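Local coordinates for protein fatty acid synthase 1, isoform A (PDB 6FN6) that probably carries out the dehydratase, enoylreductase and ketoreductase steps of NADPH-dependent fatty acid synthesis, as the modifying region of a multifunctional insect synthase, at residues V9-S14 with V77-N82; R67-N72 with I92-S97; Y927-G932 with R950-T955; I1008-A1013 with D1054-F1059. All coordinates share one frame; numbering follows the deposited sequence.

Contact 1. Residues V9-S14 with V77-N82; sequences VEVDLS and VKFGIN
Val11 and Val77 stand side by side on the face of an antiparallel strand pair that carries Val9 and Phe79 as well, and both send their side chains the same way. CG2 of Val11, set between its own backbone N and carbonyl carbon (CG1 at chi1 -59°), meets Val77 CG1 and also reaches CE2 of the Phe79 ring, at 3.6 Å, in an oblique approach. Val77 CG2 lies over one face of that ring, toward its rim. Further along, Val9 CG2 touches Ile81 CD1 at 4.2 Å. Helix 34-48, the central helix of a hotdog fold, packs on this face through Leu40 and Thr44.

The other face holds Glu10 and Lys78, extended alongside each other. OE1 of Glu10 comes to 3.5 Å from Lys78 CE but stays 4.1 Å from Lys78 NZ, beyond a salt bridge. Backbone bonds join the strands on either side of this pair: Val9 and Phe79 bond each other in both directions, with Val9 N 2.6 Å from Phe79 O, and Val11 N meets Val77 O at 3.1 Å. The chemistry is thus two-sided: apolar groups pack toward the helix, while on the exposed face the opposite charges probably attract each other only loosely.

Contact 2. Residues R67-N72 with I92-S97; sequences RATILN and ICESGS
Ser97 OG takes two N-H groups of one guanidinium, from Arg67 NE at 3.0 Å and, weakly, from Arg67 NH2 at 3.1 Å. Neither bond is straight (136° at NE), as one oxygen is shared by two N-H groups; it sits near the guanidinium edge, tilted from its plane. Arg67 NH2 also makes the shortest bond of the contact, a salt bridge of 2.7 Å to Glu94 OE1 through the anti lone pair of that oxygen. Carboxylate and guanidinium stand almost perpendicular, their planes 81° apart, so a single oxygen faces the arginine.

Both segments belong to the N-terminal hotdog fold of the dehydratase domain, where residues 94-97 form the turn from strand 89-93 to strand 98-105 and residues 67-69 lead into the short strand 70-71. Arg67 spans the gap with its chain extended from CG to NE. CG of Glu94, anti to the backbone N, lies 4.0 Å from Thr69 CG2, the two side chains passing at a slant; the bend at chi2 (-92°) then turns the carboxylate to Arg67. On its way to the arginine the glutamate also packs against Val77 and Phe79 of strand 76-83. Back within its own segment, Arg67 NH1 makes a weak bond to Ala68 O at 3.1 Å, a further hold on the rotation of the guanidinium at this partly exposed surface.

Contact 3. Residues Y927-G932 with R950-T955; sequences YILVGG and RYIVLT. With EDO (1,2-ethanediol), chain E.
Leu929 CB and Leu954 CD2 meet at 3.9 Å on one face of a parallel strand pair, and the same methyl lies equally near Gly932 CA, where the chain turns past the end of the strand. Tyr927 and Ile952 continue this face, with Ile952 CD1 4.3 Å from Tyr927 CB. On the reverse face Ile928 and Val953 lie alongside each other, pointing the same way, and CG1 of Ile928 reaches Val953 CB at 4.1 Å.

Between these layers runs the parallel backbone ladder. Leu929 N gives Val953 O a bond of 2.9 Å, and Val953 N bonds back to Tyr927 O.

At the C-terminal edge the contact becomes polar. Thr955 OG1 lies between its own N and carbonyl carbon (chi1 75°), a position from which it accepts Gly931 N at 3.1 Å; a weak bond from the same N goes to Thr955 O. A 1,2-ethanediol, probably from the crystallisation liquor, binds weakly here through its O2 to Thr955 OG1 and O. Gly931 and Gly932 complete a type II turn starting at Leu929, and Gly932 begins a GxGxxG pattern consistent with a Rossmann-type nucleotide-binding turn. Helix 935-946 connects the two strands in a beta-alpha-beta unit of the ketoreductase domain and covers the leucine face; helix 989-1002 covers Ile928 and Val953, and strand 1005-1011 pairs with strand 926-930.

Contact 4. Residues I1008-A1013 with D1054-F1059; sequences IFNLAA and DYFICF
Two neighbouring parallel strands of the ketoreductase's Rossmann-type domain, 1005-1011 and 1055-1060, pair here with their short segments only 10° from parallel. Three aromatic side chains give the pairing its character. On one face Phe1009 and Phe1059 lie side by side, pointing the same way, and meet at their edges, with CD1 of Phe1009 4.0 Å from Phe1059 CE2. Ile1057 CD1 comes obliquely to Phe1009 CE1 at 3.8 Å. From the far end Leu1011 CD2 touches Phe1059 CD2 at 3.5 Å.

The opposite face holds Ile1008, Asn1010, Phe1056 and Cys1058. With its CG anti to the backbone N (chi1 -170°), Phe1056 turns its ring across toward the neighbouring strand and both partners there: its CD2 approaches Ile1008 CB at 4.1 Å, and Asn1010 OD1 sits over one face, off toward the rim and 3.8 Å from Phe1056 CZ. The amide and ring planes are inclined by 45°. Cys1058 SG lies beside the same amide.

The backbone of Asn1010 bonds both ways: Asn1010 N gives to Ile1057 O at 2.8 Å and Asn1010 O accepts Phe1059 N at 2.9 Å. Helix 935-946 covers the Phe1009 and Phe1059 face through Leu940, and helix 1034-1049 meets the Asn1010 face through Thr1039. Helices on both faces of a parallel sheet are the layered alpha/beta/alpha build of a Rossmann fold.

From the N terminus, strand 7-12 pairs in contact 1 with strand 76-83, closing a loop that contains the helix 34-48. Contact 2 opens within that loop, at residues 67-72, and closes beyond it, at 92-97, so the two cross. They also touch: Gly80 N probably bonds Cys93 O, and Phe79 packs on Glu94. Together they tie the hotdog sheet to the segment leading into strand 70-71 and the turn after strand 89-93. Later, contact 3 closes a short loop round helix 935-946, and contact 4 follows in series, closing one that contains helix 1034-1049. Strands 926-930 and 1005-1011 are neighbours, joining these two in the ketoreductase domain, with centres about 48 to 54 Å from those of contacts 1 and 2.

Contact 1. Residues V9-S14 with V77-N82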
loop_
_atom_site.group_PDB
_atom_site.type_symbol
_atom_site.label_atom_id
_atom_site.label_comp_id
_atom_site.label_asym_id
_atom_site.label_seq_id
_atom_site.Cartn_x
_atom_site.Cartn_y
_atom_site.Cartn_z
ATOM N N VAL A 9 -29.958 -6.664 8.143
ATOM C CA VAL A 9 -30.996 -5.715 7.771
ATOM C C VAL A 9 -31.655 -6.208 6.492
ATOM O O VAL A 9 -30.988 -6.430 5.481
ATOM C CB VAL A 9 -30.434 -4.292 7.602
ATOM C CG1 VAL A 9 -31.528 -3.332 7.160
ATOM C CG2 VAL A 9 -29.805 -3.813 8.899
ATOM N N GLU A 10 -32.969 -6.372 6.545
ATOM C CA GLU A 10 -33.726 -6.884 5.415
ATOM C C GLU A 10 -34.569 -5.765 4.813
ATOM O O GLU A 10 -35.292 -5.074 5.530
ATOM C CB GLU A 10 -34.606 -8.055 5.859
ATOM C CG GLU A 10 -35.195 -8.876 4.727
ATOM C CD GLU A 10 -35.850 -10.155 5.222
ATOM O OE1 GLU A 10 -35.468 -10.639 6.308
ATOM O OE2 GLU A 10 -36.745 -10.677 4.525
ATOM N N VAL A 11 -34.467 -5.588 3.501
ATOM C CA VAL A 11 -35.298 -4.615 2.803
ATOM C C VAL A 11 -36.152 -5.326 1.762
ATOM O O VAL A 11 -35.658 -6.136 0.977
ATOM C CB VAL A 11 -34.442 -3.496 2.160
ATOM C CG1 VAL A 11 -33.630 -2.770 3.223
ATOM C CG2 VAL A 11 -33.525 -4.053 1.086
ATOM N N ASP A 12 -37.446 -5.018 1.780
ATOM C CA ASP A 12 -38.412 -5.630 0.876
ATOM C C ASP A 12 -39.214 -4.555 0.153
ATOM O O ASP A 12 -39.962 -3.802 0.775
ATOM C CB ASP A 12 -39.348 -6.566 1.650
ATOM C CG ASP A 12 -40.358 -7.257 0.751
ATOM O OD1 ASP A 12 -40.165 -7.251 -0.482
ATOM O OD2 ASP A 12 -41.345 -7.808 1.279
ATOM N N LEU A 13 -39.055 -4.484 -1.165
ATOM C CA LEU A 13 -39.707 -3.448 -1.958
ATOM C C LEU A 13 -41.227 -3.604 -1.978
ATOM O O LEU A 13 -41.937 -2.728 -2.470
ATOM C CB LEU A 13 -39.170 -3.454 -3.391
ATOM C CG LEU A 13 -37.887 -2.649 -3.629
ATOM C CD1 LEU A 13 -36.749 -3.132 -2.732
ATOM C CD2 LEU A 13 -37.483 -2.707 -5.093
ATOM N N SER A 14 -41.728 -4.713 -1.442
ATOM C CA SER A 14 -43.167 -4.908 -1.323
ATOM C C SER A 14 -43.744 -4.084 -0.175
ATOM O O SER A 14 -44.943 -3.813 -0.141
ATOM C CB SER A 14 -43.493 -6.388 -1.113
ATOM O OG SER A 14 -43.158 -7.151 -2.259
ATOM N N VAL A 77 -34.119 -8.947 -0.009
ATOM C CA VAL A 77 -32.661 -8.978 0.027
ATOM C C VAL A 77 -32.182 -8.686 1.442
ATOM O O VAL A 77 -32.714 -7.806 2.120
ATOM C CB VAL A 77 -32.058 -7.980 -0.983
ATOM C CG1 VAL A 77 -32.605 -6.586 -0.743
ATOM C CG2 VAL A 77 -30.537 -7.978 -0.898
ATOM N N LYS A 78 -31.167 -9.426 1.876
ATOM C CA LYS A 78 -30.659 -9.309 3.234
ATOM C C LYS A 78 -29.266 -8.687 3.259
ATOM O O LYS A 78 -28.347 -9.186 2.611
ATOM C CB LYS A 78 -30.636 -10.692 3.889
ATOM C CG LYS A 78 -32.013 -11.339 3.962
ATOM C CD LYS A 78 -32.047 -12.571 4.850
ATOM C CE LYS A 78 -33.467 -13.119 4.948
ATOM N NZ LYS A 78 -33.579 -14.292 5.858
ATOM N N PHE A 79 -29.116 -7.599 4.010
ATOM C CA PHE A 79 -27.813 -6.960 4.172
ATOM C C PHE A 79 -27.226 -7.277 5.546
ATOM O O PHE A 79 -27.895 -7.125 6.568
ATOM C CB PHE A 79 -27.915 -5.442 3.993
ATOM C CG PHE A 79 -28.345 -5.012 2.616
ATOM C CD1 PHE A 79 -27.521 -5.211 1.520
ATOM C CD2 PHE A 79 -29.566 -4.389 2.422
ATOM C CE1 PHE A 79 -27.914 -4.807 0.254
ATOM C CE2 PHE A 79 -29.963 -3.983 1.160
ATOM C CZ PHE A 79 -29.135 -4.193 0.076
ATOM N N GLY A 80 -25.973 -7.728 5.557
ATOM C CA GLY A 80 -25.250 -8.000 6.788
ATOM C C GLY A 80 -24.200 -6.945 7.082
ATOM O O GLY A 80 -23.344 -6.675 6.243
ATOM N N ILE A 81 -24.267 -6.344 8.268
ATOM C CA ILE A 81 -23.355 -5.262 8.637
ATOM C C ILE A 81 -22.527 -5.657 9.858
ATOM O O ILE A 81 -23.039 -6.283 10.785
ATOM C CB ILE A 81 -24.122 -3.954 8.909
ATOM C CG1 ILE A 81 -25.189 -3.737 7.829
ATOM C CG2 ILE A 81 -23.151 -2.782 8.965
ATOM C CD1 ILE A 81 -25.955 -2.430 7.945
ATOM N N ASN A 82 -21.251 -5.274 9.857
ATOM C CA ASN A 82 -20.345 -5.583 10.964
ATOM C C ASN A 82 -19.386 -4.422 11.233
ATOM O O ASN A 82 -18.951 -3.741 10.306
ATOM C CB ASN A 82 -19.551 -6.856 10.666
ATOM C CG ASN A 82 -19.028 -7.526 11.921
ATOM O OD1 ASN A 82 -18.809 -6.873 12.942
ATOM N ND2 ASN A 82 -18.822 -8.836 11.851
#

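Contact 2. Residues R67-N72 with I92-S97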
loop_
_atom_site.group_PDB
_atom_site.type_symbol
_atom_site.label_atom_id
_atom_site.label_comp_id
_atom_site.label_asym_id
_atom_site.label_seq_id
_atom_site.Cartn_x
_atom_site.Cartn_y
_atom_site.Cartn_z
ATOM N N ARG A 67 -19.413 -3.680 -5.544
ATOM C CA ARG A 67 -20.262 -4.201 -6.607
ATOM C C ARG A 67 -21.673 -3.642 -6.476
ATOM O O ARG A 67 -22.070 -3.177 -5.407
ATOM C CB ARG A 67 -20.303 -5.731 -6.580
ATOM C CG ARG A 67 -20.828 -6.339 -5.286
ATOM C CD ARG A 67 -21.054 -7.836 -5.452
ATOM N NE ARG A 67 -21.808 -8.426 -4.349
ATOM C CZ ARG A 67 -23.122 -8.302 -4.183
ATOM N NH1 ARG A 67 -23.845 -7.602 -5.048
ATOM N NH2 ARG A 67 -23.717 -8.879 -3.151
ATOM N N ALA A 68 -22.431 -3.701 -7.564
ATOM C CA ALA A 68 -23.804 -3.220 -7.561
ATOM C C ALA A 68 -24.744 -4.280 -7.002
ATOM O O ALA A 68 -24.498 -5.478 -7.149
ATOM C CB ALA A 68 -24.232 -2.823 -8.966
ATOM N N THR A 69 -25.817 -3.830 -6.360
ATOM C CA THR A 69 -26.842 -4.734 -5.853
ATOM C C THR A 69 -28.109 -4.535 -6.666
ATOM O O THR A 69 -28.719 -3.466 -6.637
ATOM C CB THR A 69 -27.161 -4.508 -4.358
ATOM O OG1 THR A 69 -25.949 -4.494 -3.591
ATOM C CG2 THR A 69 -28.073 -5.602 -3.830
ATOM N N ILE A 70 -28.489 -5.574 -7.397
ATOM C CA ILE A 70 -29.659 -5.523 -8.252
ATOM C C ILE A 70 -30.834 -6.095 -7.473
ATOM O O ILE A 70 -30.698 -7.114 -6.796
ATOM C CB ILE A 70 -29.417 -6.287 -9.562
ATOM C CG1 ILE A 70 -28.339 -5.575 -10.380
ATOM C CG2 ILE A 70 -30.713 -6.407 -10.365
ATOM C CD1 ILE A 70 -27.929 -6.301 -11.654
ATOM N N LEU A 71 -31.983 -5.430 -7.561
ATOM C CA LEU A 71 -33.187 -5.903 -6.892
ATOM C C LEU A 71 -34.269 -6.185 -7.925
ATOM O O LEU A 71 -34.363 -5.495 -8.939
ATOM C CB LEU A 71 -33.682 -4.872 -5.874
ATOM C CG LEU A 71 -32.622 -4.195 -5.000
ATOM C CD1 LEU A 71 -33.270 -3.173 -4.074
ATOM C CD2 LEU A 71 -31.825 -5.216 -4.196
ATOM N N ASN A 72 -35.081 -7.205 -7.662
ATOM C CA ASN A 72 -36.217 -7.536 -8.517
ATOM C C ASN A 72 -37.471 -6.801 -8.048
ATOM O O ASN A 72 -37.381 -5.813 -7.322
ATOM C CB ASN A 72 -36.448 -9.048 -8.531
ATOM C CG ASN A 72 -35.238 -9.817 -9.029
ATOM O OD1 ASN A 72 -34.723 -10.702 -8.344
ATOM N ND2 ASN A 72 -34.777 -9.481 -10.230
ATOM N N ILE A 92 -20.438 -4.234 4.666
ATOM C CA ILE A 92 -21.800 -4.644 4.355
ATOM C C ILE A 92 -21.765 -5.781 3.335
ATOM O O ILE A 92 -21.181 -5.653 2.259
ATOM C CB ILE A 92 -22.644 -3.456 3.850
ATOM C CG1 ILE A 92 -22.729 -2.380 4.934
ATOM C CG2 ILE A 92 -24.047 -3.916 3.463
ATOM C CD1 ILE A 92 -23.289 -1.060 4.458
ATOM N N CYS A 93 -22.381 -6.901 3.704
ATOM C CA CYS A 93 -22.505 -8.068 2.837
ATOM C C CYS A 93 -23.970 -8.278 2.468
ATOM O O CYS A 93 -24.860 -7.933 3.244
ATOM C CB CYS A 93 -21.930 -9.314 3.512
ATOM S SG CYS A 93 -20.149 -9.225 3.817
ATOM N N GLU A 94 -24.218 -8.835 1.285
ATOM C CA GLU A 94 -25.585 -9.044 0.811
ATOM C C GLU A 94 -25.878 -10.511 0.490
ATOM O O GLU A 94 -26.716 -11.131 1.145
ATOM C CB GLU A 94 -25.840 -8.166 -0.420
ATOM C CG GLU A 94 -27.234 -8.290 -1.020
ATOM C CD GLU A 94 -27.321 -9.346 -2.107
ATOM O OE1 GLU A 94 -26.367 -9.461 -2.905
ATOM O OE2 GLU A 94 -28.341 -10.064 -2.162
ATOM N N SER A 95 -25.204 -11.062 -0.513
ATOM C CA SER A 95 -25.420 -12.455 -0.899
ATOM C C SER A 95 -24.153 -13.269 -0.662
ATOM O O SER A 95 -23.598 -13.853 -1.593
ATOM C CB SER A 95 -25.849 -12.557 -2.365
ATOM O OG SER A 95 -24.763 -12.304 -3.238
ATOM N N GLY A 96 -23.698 -13.306 0.586
ATOM C CA GLY A 96 -22.516 -14.073 0.931
ATOM C C GLY A 96 -21.281 -13.521 0.247
ATOM O O GLY A 96 -20.284 -14.222 0.075
ATOM N N SER A 97 -21.358 -12.254 -0.148
ATOM C CA SER A 97 -20.248 -11.580 -0.807
ATOM C C SER A 97 -20.199 -10.114 -0.389
ATOM O O SER A 97 -21.230 -9.503 -0.110
ATOM C CB SER A 97 -20.369 -11.699 -2.328
ATOM O OG SER A 97 -21.469 -10.954 -2.819
#

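Contact 3. Residues Y927-G932 with R950-T955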
loop_
_atom_site.group_PDB
_atom_site.type_symbol
_atom_site.label_atom_id
_atom_site.label_comp_id
_atom_site.label_asym_id
_atom_site.label_seq_id
_atom_site.Cartn_x
_atom_site.Cartn_y
_atom_site.Cartn_z
ATOM N N TYR A 927 -25.882 23.284 -42.518
ATOM C CA TYR A 927 -27.002 22.354 -42.515
ATOM C C TYR A 927 -28.181 22.947 -41.765
ATOM O O TYR A 927 -28.118 23.203 -40.558
ATOM C CB TYR A 927 -26.573 21.013 -41.923
ATOM C CG TYR A 927 -25.520 20.357 -42.778
ATOM C CD1 TYR A 927 -25.875 19.572 -43.865
ATOM C CD2 TYR A 927 -24.169 20.560 -42.527
ATOM C CE1 TYR A 927 -24.915 18.986 -44.665
ATOM C CE2 TYR A 927 -23.201 19.982 -43.319
ATOM C CZ TYR A 927 -23.575 19.196 -44.389
ATOM O OH TYR A 927 -22.600 18.625 -45.179
ATOM N N ILE A 928 -29.253 23.181 -42.515
ATOM C CA ILE A 928 -30.449 23.817 -41.997
ATOM C C ILE A 928 -31.410 22.756 -41.499
ATOM O O ILE A 928 -31.743 21.825 -42.226
ATOM C CB ILE A 928 -31.112 24.694 -43.072
ATOM C CG1 ILE A 928 -30.123 25.735 -43.599
ATOM C CG2 ILE A 928 -32.355 25.383 -42.516
ATOM C CD1 ILE A 928 -30.562 26.378 -44.897
ATOM N N LEU A 929 -31.842 22.896 -40.252
ATOM C CA LEU A 929 -32.846 22.006 -39.688
ATOM C C LEU A 929 -34.092 22.799 -39.319
ATOM O O LEU A 929 -34.108 23.510 -38.312
ATOM C CB LEU A 929 -32.299 21.268 -38.464
ATOM C CG LEU A 929 -31.235 20.201 -38.744
ATOM C CD1 LEU A 929 -29.862 20.817 -38.948
ATOM C CD2 LEU A 929 -31.198 19.182 -37.624
ATOM N N VAL A 930 -35.128 22.685 -40.144
ATOM C CA VAL A 930 -36.384 23.372 -39.881
ATOM C C VAL A 930 -37.071 22.676 -38.720
ATOM O O VAL A 930 -37.332 21.476 -38.776
ATOM C CB VAL A 930 -37.289 23.402 -41.126
ATOM C CG1 VAL A 930 -38.553 24.204 -40.852
ATOM C CG2 VAL A 930 -36.542 23.986 -42.314
ATOM N N GLY A 931 -37.386 23.442 -37.680
ATOM C CA GLY A 931 -37.857 22.873 -36.431
ATOM C C GLY A 931 -36.723 22.150 -35.731
ATOM O O GLY A 931 -36.903 21.078 -35.153
ATOM N N GLY A 932 -35.544 22.757 -35.776
ATOM C CA GLY A 932 -34.339 22.100 -35.313
ATOM C C GLY A 932 -34.156 22.025 -33.809
ATOM O O GLY A 932 -33.316 21.263 -33.336
ATOM N N ARG A 950 -20.016 21.262 -39.117
ATOM C CA ARG A 950 -19.404 22.321 -38.321
ATOM C C ARG A 950 -20.129 23.660 -38.476
ATOM O O ARG A 950 -19.708 24.673 -37.916
ATOM C CB ARG A 950 -17.931 22.476 -38.706
ATOM C CG ARG A 950 -17.057 21.298 -38.291
ATOM C CD ARG A 950 -16.902 21.214 -36.777
ATOM N NE ARG A 950 -16.112 20.056 -36.363
ATOM C CZ ARG A 950 -16.596 18.829 -36.194
ATOM N NH1 ARG A 950 -15.790 17.847 -35.812
ATOM N NH2 ARG A 950 -17.883 18.575 -36.404
ATOM N N TYR A 951 -21.218 23.656 -39.237
ATOM C CA TYR A 951 -22.067 24.834 -39.380
ATOM C C TYR A 951 -23.530 24.413 -39.319
ATOM O O TYR A 951 -24.016 23.698 -40.197
ATOM C CB TYR A 951 -21.774 25.563 -40.688
ATOM C CG TYR A 951 -20.378 26.131 -40.784
ATOM C CD1 TYR A 951 -19.349 25.399 -41.359
ATOM C CD2 TYR A 951 -20.089 27.404 -40.307
ATOM C CE1 TYR A 951 -18.071 25.914 -41.454
ATOM C CE2 TYR A 951 -18.813 27.927 -40.397
ATOM C CZ TYR A 951 -17.808 27.179 -40.971
ATOM O OH TYR A 951 -16.538 27.694 -41.065
ATOM N N ILE A 952 -24.219 24.847 -38.269
ATOM C CA ILE A 952 -25.591 24.424 -38.020
ATOM C C ILE A 952 -26.519 25.628 -37.974
ATOM O O ILE A 952 -26.232 26.625 -37.309
ATOM C CB ILE A 952 -25.690 23.613 -36.713
ATOM C CG1 ILE A 952 -24.861 22.329 -36.807
ATOM C CG2 ILE A 952 -27.147 23.309 -36.368
ATOM C CD1 ILE A 952 -25.360 21.324 -37.827
ATOM N N VAL A 953 -27.640 25.523 -38.681
ATOM C CA VAL A 953 -28.687 26.535 -38.617
ATOM C C VAL A 953 -29.983 25.886 -38.154
ATOM O O VAL A 953 -30.487 24.959 -38.786
ATOM C CB VAL A 953 -28.878 27.230 -39.973
ATOM C CG1 VAL A 953 -29.928 28.325 -39.870
ATOM C CG2 VAL A 953 -27.557 27.797 -40.475
ATOM N N LEU A 954 -30.518 26.385 -37.045
ATOM C CA LEU A 954 -31.768 25.875 -36.502
ATOM C C LEU A 954 -32.848 26.949 -36.577
ATOM O O LEU A 954 -32.661 28.062 -36.078
ATOM C CB LEU A 954 -31.581 25.425 -35.051
ATOM C CG LEU A 954 -30.423 24.465 -34.757
ATOM C CD1 LEU A 954 -30.286 24.257 -33.255
ATOM C CD2 LEU A 954 -30.616 23.132 -35.461
ATOM N N THR A 955 -33.979 26.617 -37.194
ATOM C CA THR A 955 -35.090 27.554 -37.272
ATOM C C THR A 955 -36.063 27.267 -36.138
ATOM O O THR A 955 -36.514 26.137 -35.971
ATOM C CB THR A 955 -35.835 27.480 -38.621
ATOM O OG1 THR A 955 -36.643 26.298 -38.669
ATOM C CG2 THR A 955 -34.854 27.482 -39.782
HETATM C C1 EDO E . -40.270 25.616 -35.284
HETATM O O1 EDO E . -40.809 26.769 -34.634
HETATM C C2 EDO E . -40.309 25.833 -36.789
HETATM O O2 EDO E . -39.601 27.034 -37.117
#

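Contact 4. Residues I1008-A1013 with D1054-F1059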
loop_
_atom_site.group_PDB
_atom_site.type_symbol
_atom_site.label_atom_id
_atom_site.label_comp_id
_atom_site.label_asym_id
_atom_site.label_seq_id
_atom_site.Cartn_x
_atom_site.Cartn_y
_atom_site.Cartn_z
ATOM N N ILE A 1008 -30.629 20.230 -46.210
ATOM C CA ILE A 1008 -31.816 20.842 -45.628
ATOM C C ILE A 1008 -32.688 19.736 -45.055
ATOM O O ILE A 1008 -33.059 18.799 -45.759
ATOM C CB ILE A 1008 -32.579 21.691 -46.673
ATOM C CG1 ILE A 1008 -31.740 22.905 -47.071
ATOM C CG2 ILE A 1008 -33.952 22.129 -46.139
ATOM C CD1 ILE A 1008 -32.320 23.720 -48.207
ATOM N N PHE A 1009 -32.993 19.838 -43.769
ATOM C CA PHE A 1009 -33.811 18.842 -43.091
ATOM C C PHE A 1009 -35.107 19.469 -42.590
ATOM O O PHE A 1009 -35.089 20.424 -41.816
ATOM C CB PHE A 1009 -33.036 18.207 -41.930
ATOM C CG PHE A 1009 -31.703 17.646 -42.330
ATOM C CD1 PHE A 1009 -31.574 16.310 -42.679
ATOM C CD2 PHE A 1009 -30.579 18.451 -42.360
ATOM C CE1 PHE A 1009 -30.347 15.791 -43.050
ATOM C CE2 PHE A 1009 -29.351 17.937 -42.733
ATOM C CZ PHE A 1009 -29.236 16.606 -43.078
ATOM N N ASN A 1010 -36.229 18.935 -43.063
ATOM C CA ASN A 1010 -37.542 19.443 -42.692
ATOM C C ASN A 1010 -38.160 18.532 -41.647
ATOM O O ASN A 1010 -38.241 17.318 -41.840
ATOM C CB ASN A 1010 -38.450 19.542 -43.917
ATOM C CG ASN A 1010 -37.907 20.487 -44.964
ATOM O OD1 ASN A 1010 -37.123 20.091 -45.827
ATOM N ND2 ASN A 1010 -38.316 21.749 -44.890
ATOM N N LEU A 1011 -38.597 19.122 -40.541
ATOM C CA LEU A 1011 -39.100 18.347 -39.416
ATOM C C LEU A 1011 -40.551 18.681 -39.090
ATOM O O LEU A 1011 -40.850 19.726 -38.513
ATOM C CB LEU A 1011 -38.213 18.580 -38.192
ATOM C CG LEU A 1011 -36.712 18.444 -38.473
ATOM C CD1 LEU A 1011 -35.888 18.702 -37.230
ATOM C CD2 LEU A 1011 -36.380 17.074 -39.042
ATOM N N ALA A 1012 -41.450 17.782 -39.479
ATOM C CA ALA A 1012 -42.850 17.861 -39.081
ATOM C C ALA A 1012 -43.096 16.980 -37.859
ATOM O O ALA A 1012 -44.223 16.876 -37.375
ATOM C CB ALA A 1012 -43.755 17.439 -40.229
ATOM N N ALA A 1013 -42.038 16.331 -37.377
ATOM C CA ALA A 1013 -42.159 15.377 -36.280
ATOM C C ALA A 1013 -42.245 16.060 -34.919
ATOM O O ALA A 1013 -42.705 15.461 -33.949
ATOM C CB ALA A 1013 -40.985 14.412 -36.305
ATOM N N ASP A 1054 -26.503 18.665 -50.922
ATOM C CA ASP A 1054 -26.392 17.225 -51.136
ATOM C C ASP A 1054 -27.645 16.495 -50.657
ATOM O O ASP A 1054 -27.951 15.403 -51.139
ATOM C CB ASP A 1054 -25.160 16.660 -50.422
ATOM C CG ASP A 1054 -23.865 17.291 -50.899
ATOM O OD1 ASP A 1054 -23.528 17.133 -52.090
ATOM O OD2 ASP A 1054 -23.178 17.935 -50.080
ATOM N N TYR A 1055 -28.363 17.087 -49.705
ATOM C CA TYR A 1055 -29.537 16.436 -49.129
ATOM C C TYR A 1055 -30.713 17.386 -48.940
ATOM O O TYR A 1055 -30.549 18.542 -48.554
ATOM C CB TYR A 1055 -29.181 15.788 -47.785
ATOM C CG TYR A 1055 -27.945 14.930 -47.860
ATOM C CD1 TYR A 1055 -27.951 13.737 -48.567
ATOM C CD2 TYR A 1055 -26.767 15.321 -47.243
ATOM C CE1 TYR A 1055 -26.824 12.955 -48.655
ATOM C CE2 TYR A 1055 -25.629 14.542 -47.323
ATOM C CZ TYR A 1055 -25.666 13.359 -48.032
ATOM O OH TYR A 1055 -24.542 12.574 -48.124
ATOM N N PHE A 1056 -31.902 16.865 -49.225
ATOM C CA PHE A 1056 -33.156 17.555 -48.977
ATOM C C PHE A 1056 -34.112 16.516 -48.418
ATOM O O PHE A 1056 -34.746 15.775 -49.171
ATOM C CB PHE A 1056 -33.715 18.188 -50.253
ATOM C CG PHE A 1056 -34.877 19.116 -50.017
ATOM C CD1 PHE A 1056 -36.157 18.615 -49.841
ATOM C CD2 PHE A 1056 -34.695 20.488 -49.991
ATOM C CE1 PHE A 1056 -37.231 19.465 -49.629
ATOM C CE2 PHE A 1056 -35.766 21.342 -49.782
ATOM C CZ PHE A 1056 -37.035 20.827 -49.601
ATOM N N ILE A 1057 -34.195 16.452 -47.094
ATOM C CA ILE A 1057 -34.895 15.366 -46.422
ATOM C C ILE A 1057 -36.080 15.899 -45.621
ATOM O O ILE A 1057 -35.984 16.934 -44.967
ATOM C CB ILE A 1057 -33.924 14.568 -45.523
ATOM C CG1 ILE A 1057 -32.774 14.022 -46.374
ATOM C CG2 ILE A 1057 -34.657 13.439 -44.801
ATOM C CD1 ILE A 1057 -31.690 13.324 -45.599
ATOM N N CYS A 1058 -37.194 15.176 -45.694
ATOM C CA CYS A 1058 -38.404 15.508 -44.952
ATOM C C CYS A 1058 -38.789 14.356 -44.025
ATOM O O CYS A 1058 -39.087 13.258 -44.492
ATOM C CB CYS A 1058 -39.559 15.811 -45.912
ATOM S SG CYS A 1058 -39.253 17.143 -47.104
ATOM N N PHE A 1059 -38.774 14.601 -42.716
ATOM C CA PHE A 1059 -39.161 13.579 -41.740
ATOM C C PHE A 1059 -40.614 13.723 -41.291
ATOM O O PHE A 1059 -41.150 14.830 -41.234
ATOM C CB PHE A 1059 -38.246 13.635 -40.513
ATOM C CG PHE A 1059 -36.816 13.299 -40.809
ATOM C CD1 PHE A 1059 -36.384 11.982 -40.782
ATOM C CD2 PHE A 1059 -35.903 14.292 -41.116
ATOM C CE1 PHE A 1059 -35.070 11.664 -41.056
ATOM C CE2 PHE A 1059 -34.586 13.979 -41.391
ATOM C CZ PHE A 1059 -34.169 12.663 -41.361
#